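Local structure of uncharacterized protein ycf41 (Synechococcus elongatus PCC 6301, 3KOJ) at residues Val36-Gln42 and Arg54-Trp60; Asp75-Leu79 and Thr104-His108. The protein probably binds single-stranded DNA through an OB-fold domain of the single-strand binding protein family. The protein carries 1 engineered substitution. All blocks are in the same frame, centred on the assembly; numbering follows the deposited sequence.

Interaction 1 pairs 36-42 with 54-60 in the hairpin of strands 35-43 and 53-60; interaction 2 pairs the first half of strand 76-84 with the C-terminal strand of the same curled sheet. Their centres lie about 11 Å apart, and Leu-79 is where the two touch. From the second contact it reaches the inward face of the hairpin: its CD1 lies 3.9 Å from Val-57 CG2 and 4.0 Å from Val-41 CG1, while its CD2 touches CE of selenomethionine Met-39 at 4.0 Å. The centre of interaction 1 is about 4 Å from the centre of the folded chain, whereas the outer face of interaction 2 packs against neighbouring subunits of the tetramer.

Interaction 1. Residues Val36-Gln42 and Arg54-Trp60; sequences VAEMVVQ and RLKVVGW
Gln-42 and Arg-54 close one end of this strand pair with a polar clasp. The extended arginine presents its guanidinium edge side-on, so that NE and NH2 both grip Gln-42 OE1. NE, 2.8 Å from OE1, donates to a lone pair of that oxygen, in the carbonyl plane; NH2, 3.0 Å from the same oxygen, comes from above that plane, because the amide and guanidinium are turned 47° apart. Further along this face the carboxylate of Glu-38 lies over the end of Lys-56. Its OE2 is 3.4 Å from Lys-56 CE, and the ion pair of OE1 with NZ is long at 3.8 Å, so the closer approach is to the CE methylene.

Backbone bonds join Ala-37 to Gly-59, Met-39 to Val-57 and Val-41 to Leu-55 in both directions, with Gly-59 N 2.8 Å from Ala-37 O. They make the antiparallel hairpin of strands 35-43 and 53-60 in the OB-fold barrel, flanked by strands 12-28 and 100-103.

Apolar contacts differ by face. Ala-37, Met-39, Val-41, Leu-55 and Val-57 point to the inner side, where branched valines suit both strand and core: Val-41 CG2 meets Val-57 CG2 at 3.8 Å, roughly at right angles. On the other face, with chi1 at 50°, Val-36 carries CG2 anti to its backbone nitrogen. This methyl touches Val-58 CG1 at 3.6 Å and sits over the centre of the exposed Trp-60 six-membered ring, 4.1 Å from its centroid, a CH-pi contact.

Interaction 2. Residues Asp75-Leu79 and Thr104-His108; sequences DEVVL and TRVHH
His-107 N donates a nearly straight bond of 2.8 Å to Val-78 O, and the same oxygen receives a CA-H...O contact from Val-106 CA at 3.4 Å. The return bond, from Val-78 N to His-107 O, completes a hydrogen-bonded antiparallel pair, with Leu-79 and Val-106 following as a non-hydrogen-bonded one. In this OB-fold domain the chain ends as follows: after a corner at Thr-104, where Thr-104 and Arg-105 both face Glu-80 in a classic beta bulge, the last strand turns along strand 76-84. Arg-105 NH1 adds a salt bridge to Glu-80 there, while its NE bonds to O of His-8, a residue of the histidine tag of the fourth subunit.

On the inward face, Val-106 is the central side chain. Its chi1 of 51° sets CG2 anti to the backbone nitrogen, and that methyl lies 3.7 Å from Leu-79 CD2, the two side chains running side by side, and 4.2 Å from Val-77 CB. A compact valine fits here between Leu-79 and helix 62-70, whose Glu-66 and Leu-67 also pack on it.

The other face belongs to the assembly. Val-78 CB and His-107 CB are 4.0 Å apart, and the imidazole beyond meets His-107 of the third subunit with the ring planes at about 80°. Both ring nitrogens are held by that subunit, ND1 by Gln-17 and NE2 by its C-terminal carboxylate.

At the chain end, water lies between Glu-76 O and the His-108 carboxylate. Val-106 CG2 rests 3.6 Å above the plane of the His-108 ring, toward its rim; His-108 NE2 bonds to Glu-66, and its ND1 meets a water in the ring plane at 2.9 Å.

Interaction 1. Residues Val36-Gln42 and Arg54-Trp60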
loop_
_atom_site.group_PDB
_atom_site.type_symbol
_atom_site.label_atom_id
_atom_site.label_comp_id
_atom_site.label_asym_id
_atom_site.label_seq_id
_atom_site.Cartn_x
_atom_site.Cartn_y
_atom_site.Cartn_z
ATOM N N VAL B 36 -16.888 -1.785 -19.036
ATOM C CA VAL B 36 -15.761 -2.535 -18.503
ATOM C C VAL B 36 -14.619 -2.454 -19.506
ATOM O O VAL B 36 -14.783 -2.751 -20.691
ATOM C CB VAL B 36 -16.133 -4.006 -18.183
ATOM C CG1 VAL B 36 -16.818 -4.639 -19.355
ATOM C CG2 VAL B 36 -14.884 -4.791 -17.792
ATOM N N ALA B 37 -13.469 -2.006 -19.021
ATOM C CA ALA B 37 -12.296 -1.845 -19.862
ATOM C C ALA B 37 -11.198 -2.793 -19.420
ATOM O O ALA B 37 -10.968 -2.971 -18.222
ATOM C CB ALA B 37 -11.799 -0.410 -19.776
ATOM N N GLU B 38 -10.526 -3.413 -20.382
ATOM C CA GLU B 38 -9.435 -4.302 -20.029
ATOM C C GLU B 38 -8.219 -3.990 -20.887
ATOM O O GLU B 38 -8.338 -3.652 -22.069
ATOM C CB GLU B 38 -9.852 -5.775 -20.162
ATOM C CG GLU B 38 -9.570 -6.452 -21.482
ATOM C CD GLU B 38 -9.860 -7.945 -21.411
ATOM O OE1 GLU B 38 -10.989 -8.310 -21.012
ATOM O OE2 GLU B 38 -8.965 -8.753 -21.747
HETATM N N MSE B 39 -7.050 -4.069 -20.270
HETATM C CA MSE B 39 -5.805 -3.797 -20.969
HETATM C C MSE B 39 -4.735 -4.654 -20.329
HETATM O O MSE B 39 -5.015 -5.417 -19.411
HETATM C CB MSE B 39 -5.444 -2.306 -20.853
HETATM C CG MSE B 39 -5.198 -1.806 -19.437
HETATM SE SE MSE B 39 -4.804 0.113 -19.385
HETATM C CE MSE B 39 -3.982 0.193 -17.627
ATOM N N VAL B 40 -3.510 -4.542 -20.823
ATOM C CA VAL B 40 -2.412 -5.308 -20.257
ATOM C C VAL B 40 -1.272 -4.352 -19.960
ATOM O O VAL B 40 -1.006 -3.439 -20.736
ATOM C CB VAL B 40 -1.912 -6.399 -21.234
ATOM C CG1 VAL B 40 -0.733 -7.150 -20.620
ATOM C CG2 VAL B 40 -3.050 -7.370 -21.555
ATOM N N VAL B 41 -0.611 -4.552 -18.825
ATOM C CA VAL B 41 0.513 -3.705 -18.466
ATOM C C VAL B 41 1.728 -4.573 -18.186
ATOM O O VAL B 41 1.607 -5.778 -17.955
ATOM C CB VAL B 41 0.221 -2.840 -17.215
ATOM C CG1 VAL B 41 -1.002 -1.971 -17.464
ATOM C CG2 VAL B 41 0.027 -3.733 -15.978
ATOM N N GLN B 42 2.901 -3.953 -18.227
ATOM C CA GLN B 42 4.142 -4.656 -17.955
ATOM C C GLN B 42 4.925 -3.898 -16.889
ATOM O O GLN B 42 4.982 -2.667 -16.900
ATOM C CB GLN B 42 4.986 -4.768 -19.229
ATOM C CG GLN B 42 6.323 -5.470 -19.016
ATOM C CD GLN B 42 7.127 -5.597 -20.298
ATOM O OE1 GLN B 42 6.770 -6.360 -21.200
ATOM N NE2 GLN B 42 8.216 -4.839 -20.386
ATOM N N ARG B 54 3.825 -9.387 -16.996
ATOM C CA ARG B 54 2.715 -8.790 -17.719
ATOM C C ARG B 54 1.455 -9.178 -16.980
ATOM O O ARG B 54 1.286 -10.324 -16.563
ATOM C CB ARG B 54 2.687 -9.244 -19.174
ATOM C CG ARG B 54 3.812 -8.616 -19.956
ATOM C CD ARG B 54 3.614 -8.715 -21.453
ATOM N NE ARG B 54 4.525 -7.791 -22.115
ATOM C CZ ARG B 54 4.351 -7.297 -23.334
ATOM N NH1 ARG B 54 3.290 -7.638 -24.054
ATOM N NH2 ARG B 54 5.236 -6.437 -23.821
ATOM N N LEU B 55 0.569 -8.207 -16.815
ATOM C CA LEU B 55 -0.636 -8.426 -16.045
ATOM C C LEU B 55 -1.892 -7.856 -16.680
ATOM O O LEU B 55 -1.900 -6.725 -17.170
ATOM C CB LEU B 55 -0.423 -7.809 -14.663
ATOM C CG LEU B 55 -1.531 -7.805 -13.615
ATOM C CD1 LEU B 55 -1.870 -9.234 -13.205
ATOM C CD2 LEU B 55 -1.057 -6.991 -12.415
ATOM N N LYS B 56 -2.953 -8.650 -16.669
ATOM C CA LYS B 56 -4.223 -8.202 -17.213
ATOM C C LYS B 56 -4.814 -7.245 -16.184
ATOM O O LYS B 56 -4.821 -7.531 -14.990
ATOM C CB LYS B 56 -5.167 -9.383 -17.423
ATOM C CG LYS B 56 -6.548 -8.978 -17.918
ATOM C CD LYS B 56 -7.438 -10.193 -18.119
ATOM C CE LYS B 56 -8.850 -9.796 -18.520
ATOM N NZ LYS B 56 -9.720 -10.992 -18.714
ATOM N N VAL B 57 -5.304 -6.108 -16.658
ATOM C CA VAL B 57 -5.885 -5.095 -15.787
ATOM C C VAL B 57 -7.314 -4.826 -16.241
ATOM O O VAL B 57 -7.565 -4.647 -17.429
ATOM C CB VAL B 57 -5.046 -3.802 -15.859
ATOM C CG1 VAL B 57 -5.719 -2.684 -15.101
ATOM C CG2 VAL B 57 -3.656 -4.069 -15.297
ATOM N N VAL B 58 -8.248 -4.809 -15.296
ATOM C CA VAL B 58 -9.651 -4.584 -15.623
ATOM C C VAL B 58 -10.284 -3.501 -14.756
ATOM O O VAL B 58 -10.114 -3.488 -13.539
ATOM C CB VAL B 58 -10.468 -5.881 -15.448
ATOM C CG1 VAL B 58 -11.915 -5.651 -15.879
ATOM C CG2 VAL B 58 -9.827 -7.010 -16.254
ATOM N N GLY B 59 -11.019 -2.599 -15.399
ATOM C CA GLY B 59 -11.687 -1.529 -14.681
ATOM C C GLY B 59 -13.177 -1.530 -14.981
ATOM O O GLY B 59 -13.586 -1.779 -16.118
ATOM N N TRP B 60 -13.992 -1.255 -13.967
ATOM C CA TRP B 60 -15.440 -1.232 -14.147
ATOM C C TRP B 60 -16.015 0.154 -13.882
ATOM O O TRP B 60 -15.487 0.914 -13.070
ATOM C CB TRP B 60 -16.115 -2.235 -13.209
ATOM C CG TRP B 60 -15.667 -3.649 -13.379
ATOM C CD1 TRP B 60 -14.445 -4.169 -13.057
ATOM C CD2 TRP B 60 -16.438 -4.733 -13.915
ATOM N NE1 TRP B 60 -14.409 -5.511 -13.357
ATOM C CE2 TRP B 60 -15.617 -5.881 -13.882
ATOM C CE3 TRP B 60 -17.741 -4.845 -14.413
ATOM C CZ2 TRP B 60 -16.060 -7.131 -14.338
ATOM C CZ3 TRP B 60 -18.179 -6.086 -14.866
ATOM C CH2 TRP B 60 -17.339 -7.213 -14.822
#

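Interaction 2. Residues Asp75-Leu79 and Thr104-His108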
loop_
_atom_site.group_PDB
_atom_site.type_symbol
_atom_site.label_atom_id
_atom_site.label_comp_id
_atom_site.label_asym_id
_atom_site.label_seq_id
_atom_site.Cartn_x
_atom_site.Cartn_y
_atom_site.Cartn_z
ATOM N N ASP B 75 2.374 4.253 -22.197
ATOM C CA ASP B 75 2.141 5.220 -21.121
ATOM C C ASP B 75 2.563 4.556 -19.814
ATOM O O ASP B 75 2.285 3.376 -19.607
ATOM C CB ASP B 75 0.654 5.581 -20.993
ATOM C CG ASP B 75 0.206 6.607 -22.013
ATOM O OD1 ASP B 75 1.073 7.188 -22.696
ATOM O OD2 ASP B 75 -1.016 6.835 -22.119
ATOM N N GLU B 76 3.230 5.300 -18.937
ATOM C CA GLU B 76 3.628 4.747 -17.644
ATOM C C GLU B 76 2.596 5.256 -16.641
ATOM O O GLU B 76 2.396 6.461 -16.501
ATOM C CB GLU B 76 5.030 5.217 -17.236
ATOM C CG GLU B 76 5.414 4.784 -15.817
ATOM C CD GLU B 76 6.456 3.677 -15.777
ATOM O OE1 GLU B 76 7.659 3.997 -15.670
ATOM O OE2 GLU B 76 6.075 2.488 -15.852
ATOM N N VAL B 77 1.939 4.335 -15.948
ATOM C CA VAL B 77 0.899 4.709 -15.001
ATOM C C VAL B 77 1.096 4.058 -13.641
ATOM O O VAL B 77 1.982 3.216 -13.460
ATOM C CB VAL B 77 -0.492 4.267 -15.524
ATOM C CG1 VAL B 77 -0.787 4.939 -16.857
ATOM C CG2 VAL B 77 -0.527 2.734 -15.699
ATOM N N VAL B 78 0.292 4.490 -12.677
ATOM C CA VAL B 78 0.290 3.873 -11.356
ATOM C C VAL B 78 -1.144 3.393 -11.209
ATOM O O VAL B 78 -2.088 4.164 -11.404
ATOM C CB VAL B 78 0.573 4.848 -10.200
ATOM C CG1 VAL B 78 0.388 4.107 -8.867
ATOM C CG2 VAL B 78 1.993 5.377 -10.292
ATOM N N LEU B 79 -1.309 2.122 -10.877
ATOM C CA LEU B 79 -2.640 1.557 -10.719
ATOM C C LEU B 79 -2.856 1.115 -9.279
ATOM O O LEU B 79 -1.936 0.612 -8.640
ATOM C CB LEU B 79 -2.797 0.335 -11.640
ATOM C CG LEU B 79 -2.551 0.581 -13.129
ATOM C CD1 LEU B 79 -2.281 -0.747 -13.832
ATOM C CD2 LEU B 79 -3.752 1.295 -13.740
ATOM N N THR B 104 -9.151 0.224 -9.101
ATOM C CA THR B 104 -10.047 1.139 -8.400
ATOM C C THR B 104 -9.718 2.557 -8.864
ATOM O O THR B 104 -10.609 3.363 -9.131
ATOM C CB THR B 104 -9.835 1.086 -6.870
ATOM O OG1 THR B 104 -9.985 -0.260 -6.405
ATOM C CG2 THR B 104 -10.846 1.977 -6.165
ATOM N N ARG B 105 -8.422 2.851 -8.958
ATOM C CA ARG B 105 -7.954 4.169 -9.367
ATOM C C ARG B 105 -6.690 4.066 -10.204
ATOM O O ARG B 105 -5.939 3.102 -10.088
ATOM C CB ARG B 105 -7.641 5.028 -8.135
ATOM C CG ARG B 105 -8.816 5.230 -7.204
ATOM C CD ARG B 105 -8.422 6.045 -5.978
ATOM N NE ARG B 105 -9.565 6.229 -5.091
ATOM C CZ ARG B 105 -9.922 5.383 -4.133
ATOM N NH1 ARG B 105 -9.217 4.278 -3.913
ATOM N NH2 ARG B 105 -10.999 5.636 -3.402
ATOM N N VAL B 106 -6.453 5.083 -11.027
ATOM C CA VAL B 106 -5.271 5.133 -11.874
ATOM C C VAL B 106 -4.705 6.549 -11.903
ATOM O O VAL B 106 -5.453 7.528 -11.913
ATOM C CB VAL B 106 -5.602 4.690 -13.331
ATOM C CG1 VAL B 106 -6.812 5.458 -13.850
ATOM C CG2 VAL B 106 -4.399 4.926 -14.245
ATOM N N HIS B 107 -3.381 6.654 -11.876
ATOM C CA HIS B 107 -2.722 7.952 -11.959
ATOM C C HIS B 107 -2.009 7.962 -13.306
ATOM O O HIS B 107 -1.110 7.150 -13.542
ATOM C CB HIS B 107 -1.689 8.133 -10.851
ATOM C CG HIS B 107 -0.919 9.414 -10.961
ATOM N ND1 HIS B 107 -1.402 10.618 -10.492
ATOM C CD2 HIS B 107 0.288 9.684 -11.512
ATOM C CE1 HIS B 107 -0.525 11.572 -10.746
ATOM N NE2 HIS B 107 0.510 11.032 -11.366
ATOM N N HIS B 108 -2.409 8.880 -14.179
ATOM C CA HIS B 108 -1.830 8.981 -15.515
ATOM C C HIS B 108 -0.616 9.906 -15.546
ATOM O O HIS B 108 -0.543 10.811 -14.690
ATOM C CB HIS B 108 -2.884 9.514 -16.483
ATOM C CG HIS B 108 -4.190 8.788 -16.412
ATOM N ND1 HIS B 108 -4.423 7.602 -17.076
ATOM C CD2 HIS B 108 -5.333 9.075 -15.742
ATOM C CE1 HIS B 108 -5.654 7.192 -16.819
ATOM N NE2 HIS B 108 -6.226 8.068 -16.014
ATOM O OXT HIS B 108 0.231 9.734 -16.444
HETATM O O HOH W 1 -2.267 7.215 -18.995
HETATM O O HOH W 2 0.500 8.328 -18.441
HETATM O O HOH W 3 3.467 8.719 -16.977
#